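Local coordinates for hypothetical shikimate 5-dehydrogenase-like protein HI0607 (Haemophilus influenzae, PDB 1NPY) that catalyses the NADP(+)-dependent oxidation of shikimate to 3-dehydroshikimate in vitro, though so weakly that shikimate may not be its biological substrate, at residues T21-H24 and N25-D29; I239-Q242 and A243-F247; R223-A227 and R228-T232. All coordinates share one frame; numbering follows the deposited sequence.

Contact 1: residues T21-H24 and N25-D29; sequences TTFH and NYLYD
Leu27 lies over one face of the Phe23 ring: its CD1 is 3.6 Å from Phe23 CE2 and 4.0 Å from the ring centroid, 26° off the normal, which fits a CH-pi contact displaced toward the rim. Phe23 has CG anti to the backbone N (chi1 -177°), and this leans the ring outward and toward the helix C terminus, where Leu27, one turn on, covers it. Phe23 CD2 lies over one face of the His24 imidazole, offset toward the rim. The Tyr28 ring has the carbonyl oxygen of His24 over one face, 3.3 Å from Tyr28 CG. His24 O also accepts the backbone bond from Tyr28 N (2.9 Å, N-H...O angle 164°), so amide and ring of one residue both meet it. Tyr28 OH ends 3.9 Å from His24 CB, while His24 ND1 bonds to Gly20 O. Tyr26 N to Thr22 O and Leu27 N to Phe23 O continue the i to i+4 pattern; Asn25 N to Thr21 O is weak. These turns belong to helix 19-31 of a beta-alpha-beta unit with strands 7-12 and 35-40. Phe23 packs on helices 235-251 and 257-268, and on the strand side His24 stacks on Tyr37.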
loop_
_atom_site.group_PDB
_atom_site.type_symbol
_atom_site.label_atom_id
_atom_site.label_comp_id
_atom_site.label_asym_id
_atom_site.label_seq_id
_atom_site.Cartn_x
_atom_site.Cartn_y
_atom_site.Cartn_z
ATOM N N THR A 21 -1.659 12.006 -9.966
ATOM C CA THR A 21 -1.507 13.009 -11.020
ATOM C C THR A 21 -0.647 14.176 -10.519
ATOM O O THR A 21 0.263 14.635 -11.216
ATOM C CB THR A 21 -2.872 13.494 -11.533
ATOM O OG1 THR A 21 -3.619 12.370 -12.011
ATOM C CG2 THR A 21 -2.759 14.425 -12.718
ATOM N N THR A 22 -0.860 14.614 -9.285
ATOM C CA THR A 22 -0.040 15.700 -8.747
ATOM C C THR A 22 1.422 15.305 -8.527
ATOM O O THR A 22 2.359 15.948 -9.004
ATOM C CB THR A 22 -0.693 16.196 -7.445
ATOM O OG1 THR A 22 -2.008 16.678 -7.745
ATOM C CG2 THR A 22 0.027 17.414 -6.903
ATOM N N PHE A 23 1.580 14.159 -7.880
ATOM C CA PHE A 23 2.864 13.615 -7.422
ATOM C C PHE A 23 3.736 13.224 -8.598
ATOM O O PHE A 23 4.894 13.630 -8.674
ATOM C CB PHE A 23 2.572 12.385 -6.559
ATOM C CG PHE A 23 3.759 11.730 -5.931
ATOM C CD1 PHE A 23 4.276 12.210 -4.740
ATOM C CD2 PHE A 23 4.329 10.590 -6.472
ATOM C CE1 PHE A 23 5.369 11.574 -4.128
ATOM C CE2 PHE A 23 5.388 9.951 -5.845
ATOM C CZ PHE A 23 5.938 10.478 -4.688
ATOM N N HIS A 24 3.208 12.403 -9.507
ATOM C CA HIS A 24 4.055 11.950 -10.614
ATOM C C HIS A 24 4.472 13.082 -11.571
ATOM O O HIS A 24 5.626 13.182 -12.014
ATOM C CB HIS A 24 3.373 10.811 -11.384
ATOM C CG HIS A 24 3.339 9.504 -10.659
ATOM N ND1 HIS A 24 2.308 9.139 -9.817
ATOM C CD2 HIS A 24 4.152 8.426 -10.741
ATOM C CE1 HIS A 24 2.543 7.928 -9.339
ATOM N NE2 HIS A 24 3.649 7.467 -9.901
ATOM N N ASN A 25 3.538 13.964 -11.910
ATOM C CA ASN A 25 3.840 15.073 -12.793
ATOM C C ASN A 25 4.873 16.036 -12.206
ATOM O O ASN A 25 5.780 16.488 -12.910
ATOM C CB ASN A 25 2.585 15.829 -13.249
ATOM C CG ASN A 25 1.756 15.043 -14.270
ATOM O OD1 ASN A 25 0.557 14.813 -14.052
ATOM N ND2 ASN A 25 2.376 14.612 -15.358
ATOM N N TYR A 26 4.805 16.270 -10.905
ATOM C CA TYR A 26 5.850 17.048 -10.251
ATOM C C TYR A 26 7.236 16.435 -10.432
ATOM O O TYR A 26 8.201 17.135 -10.777
ATOM C CB TYR A 26 5.520 17.183 -8.775
ATOM C CG TYR A 26 6.486 18.034 -7.975
ATOM C CD1 TYR A 26 6.358 19.416 -7.903
ATOM C CD2 TYR A 26 7.523 17.434 -7.280
ATOM C CE1 TYR A 26 7.252 20.195 -7.146
ATOM C CE2 TYR A 26 8.414 18.197 -6.524
ATOM C CZ TYR A 26 8.268 19.564 -6.462
ATOM O OH TYR A 26 9.166 20.299 -5.696
ATOM N N LEU A 27 7.318 15.133 -10.181
ATOM C CA LEU A 27 8.604 14.450 -10.334
ATOM C C LEU A 27 9.067 14.395 -11.779
ATOM O O LEU A 27 10.274 14.526 -12.011
ATOM C CB LEU A 27 8.551 13.056 -9.715
ATOM C CG LEU A 27 8.418 13.026 -8.190
ATOM C CD1 LEU A 27 7.997 11.676 -7.648
ATOM C CD2 LEU A 27 9.701 13.538 -7.544
ATOM N N TYR A 28 8.197 14.186 -12.768
ATOM C CA TYR A 28 8.659 14.247 -14.159
ATOM C C TYR A 28 9.319 15.571 -14.481
ATOM O O TYR A 28 10.356 15.624 -15.117
ATOM C CB TYR A 28 7.543 14.037 -15.188
ATOM C CG TYR A 28 6.781 12.749 -15.026
ATOM C CD1 TYR A 28 7.392 11.541 -14.724
ATOM C CD2 TYR A 28 5.417 12.720 -15.275
ATOM C CE1 TYR A 28 6.649 10.365 -14.616
ATOM C CE2 TYR A 28 4.684 11.543 -15.217
ATOM C CZ TYR A 28 5.286 10.366 -14.860
ATOM O OH TYR A 28 4.587 9.185 -14.745
ATOM N N ASP A 29 8.703 16.650 -14.015
ATOM C CA ASP A 29 9.252 17.966 -14.229
ATOM C C ASP A 29 10.643 18.100 -13.600
ATOM O O ASP A 29 11.574 18.566 -14.270
ATOM C CB ASP A 29 8.258 19.001 -13.721
ATOM C CG ASP A 29 8.802 20.395 -13.881
ATOM O OD1 ASP A 29 8.948 20.801 -15.049
ATOM O OD2 ASP A 29 9.138 21.081 -12.898
#

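Contact 2: residues I239-Q242 and A243-F247; sequences IVLQ and AVEQF
Ala243 opens the second half of a regular alpha-helical passage, where four successive i to i+4 backbone bonds join 239-242 to 243-247 within helix 235-251. Its N donates to Ile239 O at 3.2 Å, and its methyl CB sits 3.5 Å from that same oxygen, a small group lying close against the preceding turn; beyond it is Phe23 of helix 19-31.

Val244 follows with the straightest of the four bonds, Val244 N to Val240 O at 2.9 Å and 171°. Its CG2, placed anti to the carbonyl carbon and beside the backbone N (chi1 170° for CG1), is directed back along the helix, touching Val240 O and lying 4.2 Å from Val240 CG1. The two valines make a loose apolar pair, and both touch Ile260 of helix 257-268.

Glu245 N bonds to Leu241 O at 2.9 Å. Leu241 and Glu245 run side by side, pointing the same way, and both side chains touch Lys109 of helix 102-113. The glutamate chain folds at chi2 (-78°), which turns its carboxylate back toward the leucine, so that OE2 stands 3.9 Å from Leu241 CD1.

Gln246 N completes the series on Gln242 O, which also accepts a bond from Thr102 OG1. Gln242 itself extends to the neighbourhood of Asp103, the inferred substrate-binding residue, placing this helix beside the probable active site. The Gln246 side chain, its NE2 bonded to Thr89 OG1, leans back over the preceding turn, with Gln246 CG 3.4 Å from Gln242 O.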
loop_
_atom_site.group_PDB
_atom_site.type_symbol
_atom_site.label_atom_id
_atom_site.label_comp_id
_atom_site.label_asym_id
_atom_site.label_seq_id
_atom_site.Cartn_x
_atom_site.Cartn_y
_atom_site.Cartn_z
ATOM N N ILE A 239 1.817 5.095 1.403
ATOM C CA ILE A 239 1.279 5.642 0.157
ATOM C C ILE A 239 2.394 6.226 -0.690
ATOM O O ILE A 239 2.417 6.054 -1.920
ATOM C CB ILE A 239 0.219 6.710 0.423
ATOM C CG1 ILE A 239 -1.015 6.056 1.041
ATOM C CG2 ILE A 239 -0.202 7.418 -0.851
ATOM C CD1 ILE A 239 -2.106 7.032 1.363
ATOM N N VAL A 240 3.298 6.940 -0.028
ATOM C CA VAL A 240 4.402 7.530 -0.767
ATOM C C VAL A 240 5.345 6.484 -1.361
ATOM O O VAL A 240 5.705 6.573 -2.539
ATOM C CB VAL A 240 5.173 8.567 0.076
ATOM C CG1 VAL A 240 6.422 9.015 -0.707
ATOM C CG2 VAL A 240 4.274 9.747 0.390
ATOM N N LEU A 241 5.733 5.470 -0.598
ATOM C CA LEU A 241 6.716 4.509 -1.072
ATOM C C LEU A 241 6.100 3.659 -2.170
ATOM O O LEU A 241 6.793 3.364 -3.146
ATOM C CB LEU A 241 7.218 3.621 0.073
ATOM C CG LEU A 241 8.326 2.618 -0.267
ATOM C CD1 LEU A 241 9.464 3.309 -1.013
ATOM C CD2 LEU A 241 8.806 1.981 1.051
ATOM N N GLN A 242 4.825 3.290 -2.048
ATOM C CA GLN A 242 4.218 2.496 -3.110
ATOM C C GLN A 242 4.168 3.274 -4.417
ATOM O O GLN A 242 4.444 2.687 -5.463
ATOM C CB GLN A 242 2.851 1.929 -2.764
ATOM C CG GLN A 242 1.725 2.915 -2.733
ATOM C CD GLN A 242 0.552 2.570 -1.821
ATOM O OE1 GLN A 242 0.744 2.300 -0.632
ATOM N NE2 GLN A 242 -0.672 2.638 -2.353
ATOM N N ALA A 243 3.952 4.583 -4.343
ATOM C CA ALA A 243 3.972 5.449 -5.528
ATOM C C ALA A 243 5.363 5.618 -6.139
ATOM O O ALA A 243 5.542 5.584 -7.360
ATOM C CB ALA A 243 3.381 6.800 -5.189
ATOM N N VAL A 244 6.350 5.833 -5.275
ATOM C CA VAL A 244 7.763 5.856 -5.681
ATOM C C VAL A 244 8.154 4.588 -6.431
ATOM O O VAL A 244 8.867 4.659 -7.425
ATOM C CB VAL A 244 8.671 6.135 -4.471
ATOM C CG1 VAL A 244 10.129 5.905 -4.834
ATOM C CG2 VAL A 244 8.468 7.580 -4.022
ATOM N N GLU A 245 7.740 3.427 -5.937
ATOM C CA GLU A 245 8.097 2.161 -6.564
ATOM C C GLU A 245 7.471 2.072 -7.967
ATOM O O GLU A 245 8.094 1.583 -8.916
ATOM C CB GLU A 245 7.712 0.953 -5.702
ATOM C CG GLU A 245 8.467 0.909 -4.369
ATOM C CD GLU A 245 9.889 0.411 -4.489
ATOM O OE1 GLU A 245 10.116 -0.442 -5.368
ATOM O OE2 GLU A 245 10.761 0.838 -3.690
ATOM N N GLN A 246 6.235 2.535 -8.107
ATOM C CA GLN A 246 5.620 2.650 -9.431
ATOM C C GLN A 246 6.431 3.579 -10.324
ATOM O O GLN A 246 6.730 3.255 -11.474
ATOM C CB GLN A 246 4.176 3.135 -9.362
ATOM C CG GLN A 246 3.279 2.165 -8.639
ATOM C CD GLN A 246 1.895 2.704 -8.385
ATOM O OE1 GLN A 246 1.738 3.905 -8.144
ATOM N NE2 GLN A 246 0.888 1.832 -8.430
ATOM N N PHE A 247 6.806 4.732 -9.781
ATOM C CA PHE A 247 7.526 5.718 -10.580
ATOM C C PHE A 247 8.811 5.120 -11.136
ATOM O O PHE A 247 9.151 5.287 -12.328
ATOM C CB PHE A 247 7.814 6.942 -9.724
ATOM C CG PHE A 247 8.463 8.054 -10.469
ATOM C CD1 PHE A 247 7.706 9.136 -10.898
ATOM C CD2 PHE A 247 9.834 8.068 -10.708
ATOM C CE1 PHE A 247 8.273 10.177 -11.585
ATOM C CE2 PHE A 247 10.401 9.130 -11.418
ATOM C CZ PHE A 247 9.645 10.192 -11.814
#

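Contact 3: residues R223-A227 and R228-T232; sequences RYAQA and RGKQT
Tyr224 and Arg228 make the main side-chain contact here. Arg228 CG lies over one face of the tyrosine ring, 3.9 Å from its centroid and 27° off the normal, a CH-pi contact shifted toward the rim. The arginine chain bends at chi2, and the bend brings its guanidinium over the phenol oxygen, with the two planes 46° apart. Arg228 NE comes to 2.9 Å from Tyr224 OH, but the oxygen sits over the face of the guanidinium, an angle too poor for a hydrogen bond. The hydroxyl is instead bonded to Asp204, whose carboxylate also forms a long, weak ion pair with Arg228.

The backbone bonds form a Schellman motif that ends the helix. Lys230 N donates to Ala225 O at 2.9 Å and 168°, and Gly229 N to Gln226 O at 3.1 Å; the latter donor stands above the carbonyl plane. Gly229, at the C-prime position, has the positive phi with which the chain leaves the helix. Arg228 N adds only weak bonds, to Tyr224 O and Ala225 O.

Apolar packing joins the last helical turn to the start of the strand. Thr232 CG2 touches Ala225 CB at 3.8 Å and Gln226 CG at 3.9 Å, while Lys230 CB lies 4.1 Å from the same alanine methyl.

The turn thus links helix 220-227 to strand 231-233 in a beta-alpha-beta unit begun by strand 208-211. Ala225 touches Ile203 of helix 200-205 and Ala209 of strand 208-211, and Lys230 NZ bonds to the carbonyl oxygens of Asp204 and Ala206.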
loop_
_atom_site.group_PDB
_atom_site.type_symbol
_atom_site.label_atom_id
_atom_site.label_comp_id
_atom_site.label_asym_id
_atom_site.label_seq_id
_atom_site.Cartn_x
_atom_site.Cartn_y
_atom_site.Cartn_z
ATOM N N ARG A 223 -0.793 8.692 17.827
ATOM C CA ARG A 223 -0.554 9.741 18.812
ATOM C C ARG A 223 -0.233 9.177 20.188
ATOM O O ARG A 223 0.708 9.642 20.844
ATOM C CB ARG A 223 -1.794 10.631 18.952
ATOM C CG ARG A 223 -1.905 11.798 17.998
ATOM C CD ARG A 223 -2.246 13.100 18.745
ATOM N NE ARG A 223 -1.977 14.318 17.982
ATOM C CZ ARG A 223 -2.763 14.717 17.000
ATOM N NH1 ARG A 223 -3.835 13.995 16.717
ATOM N NH2 ARG A 223 -2.514 15.817 16.313
ATOM N N TYR A 224 -1.010 8.192 20.638
ATOM C CA TYR A 224 -0.732 7.547 21.918
ATOM C C TYR A 224 0.604 6.809 21.917
ATOM O O TYR A 224 1.386 6.948 22.852
ATOM C CB TYR A 224 -1.880 6.644 22.377
ATOM C CG TYR A 224 -1.650 6.117 23.772
ATOM C CD1 TYR A 224 -1.884 6.917 24.886
ATOM C CD2 TYR A 224 -1.163 4.837 23.991
ATOM C CE1 TYR A 224 -1.603 6.478 26.158
ATOM C CE2 TYR A 224 -0.907 4.372 25.269
ATOM C CZ TYR A 224 -1.145 5.191 26.354
ATOM O OH TYR A 224 -0.910 4.739 27.632
ATOM N N ALA A 225 0.925 6.104 20.833
ATOM C CA ALA A 225 2.236 5.463 20.736
ATOM C C ALA A 225 3.371 6.484 20.883
ATOM O O ALA A 225 4.396 6.219 21.521
ATOM C CB ALA A 225 2.345 4.740 19.408
ATOM N N GLN A 226 3.212 7.631 20.232
ATOM C CA GLN A 226 4.206 8.696 20.344
ATOM C C GLN A 226 4.297 9.267 21.754
ATOM O O GLN A 226 5.379 9.627 22.223
ATOM C CB GLN A 226 3.930 9.810 19.346
ATOM C CG GLN A 226 4.157 9.384 17.925
ATOM C CD GLN A 226 3.799 10.445 16.915
ATOM O OE1 GLN A 226 3.039 11.352 17.226
ATOM N NE2 GLN A 226 4.252 10.266 15.685
ATOM N N ALA A 227 3.156 9.371 22.420
ATOM C CA ALA A 227 3.116 9.861 23.790
ATOM C C ALA A 227 3.762 8.901 24.777
ATOM O O ALA A 227 4.077 9.292 25.909
ATOM C CB ALA A 227 1.667 10.108 24.198
ATOM N N ARG A 228 3.921 7.642 24.370
ATOM C CA ARG A 228 4.597 6.642 25.180
ATOM C C ARG A 228 5.994 6.332 24.661
ATOM O O ARG A 228 6.623 5.421 25.185
ATOM C CB ARG A 228 3.762 5.365 25.281
ATOM C CG ARG A 228 2.410 5.567 25.942
ATOM C CD ARG A 228 2.586 5.981 27.393
ATOM N NE ARG A 228 1.365 6.570 27.926
ATOM C CZ ARG A 228 1.114 6.713 29.223
ATOM N NH1 ARG A 228 2.009 6.344 30.138
ATOM N NH2 ARG A 228 -0.049 7.243 29.592
ATOM N N GLY A 229 6.477 7.071 23.666
ATOM C CA GLY A 229 7.824 6.913 23.151
ATOM C C GLY A 229 8.103 5.638 22.386
ATOM O O GLY A 229 9.232 5.133 22.383
ATOM N N LYS A 230 7.074 5.131 21.710
ATOM C CA LYS A 230 7.202 3.915 20.921
ATOM C C LYS A 230 7.621 4.306 19.496
ATOM O O LYS A 230 7.465 5.458 19.101
ATOM C CB LYS A 230 5.857 3.184 20.892
ATOM C CG LYS A 230 5.207 2.913 22.236
ATOM C CD LYS A 230 6.169 2.192 23.164
ATOM C CE LYS A 230 5.556 1.634 24.425
ATOM N NZ LYS A 230 6.516 0.734 25.138
ATOM N N GLN A 231 8.163 3.364 18.737
ATOM C CA GLN A 231 8.463 3.568 17.330
ATOM C C GLN A 231 7.150 3.586 16.563
ATOM O O GLN A 231 6.270 2.788 16.878
ATOM C CB GLN A 231 9.333 2.421 16.837
ATOM C CG GLN A 231 9.738 2.512 15.386
ATOM C CD GLN A 231 10.711 1.415 15.006
ATOM O OE1 GLN A 231 11.863 1.429 15.433
ATOM N NE2 GLN A 231 10.251 0.460 14.211
ATOM N N THR A 232 6.986 4.518 15.638
ATOM C CA THR A 232 5.804 4.543 14.781
ATOM C C THR A 232 6.114 4.562 13.290
ATOM O O THR A 232 7.115 5.128 12.850
ATOM C CB THR A 232 4.907 5.741 15.059
ATOM O OG1 THR A 232 5.594 6.965 14.781
ATOM C CG2 THR A 232 4.472 5.825 16.489
#

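In the fold
From the N terminus the three contacts follow in series, none nested or crossing, and each spans adjoining residues. Contact 1 lies on helix 19-31 of the substrate-binding domain. Contact 3 comes next, where the turn after helix 220-227 leads into strand 231-233, an outermost strand of the parallel, Rossmann-type sheet. That strand runs on into helix 235-251, whose middle is contact 2, and the chain thereby returns to the first domain. Contacts 1 and 2 touch: Phe247 CE1 is 3.4 Å from both Tyr28 CE1 and Leu27 CB. Contact 3 stands apart, its nearest atoms about 12 Å from contact 2 and about 18 Å from contact 1.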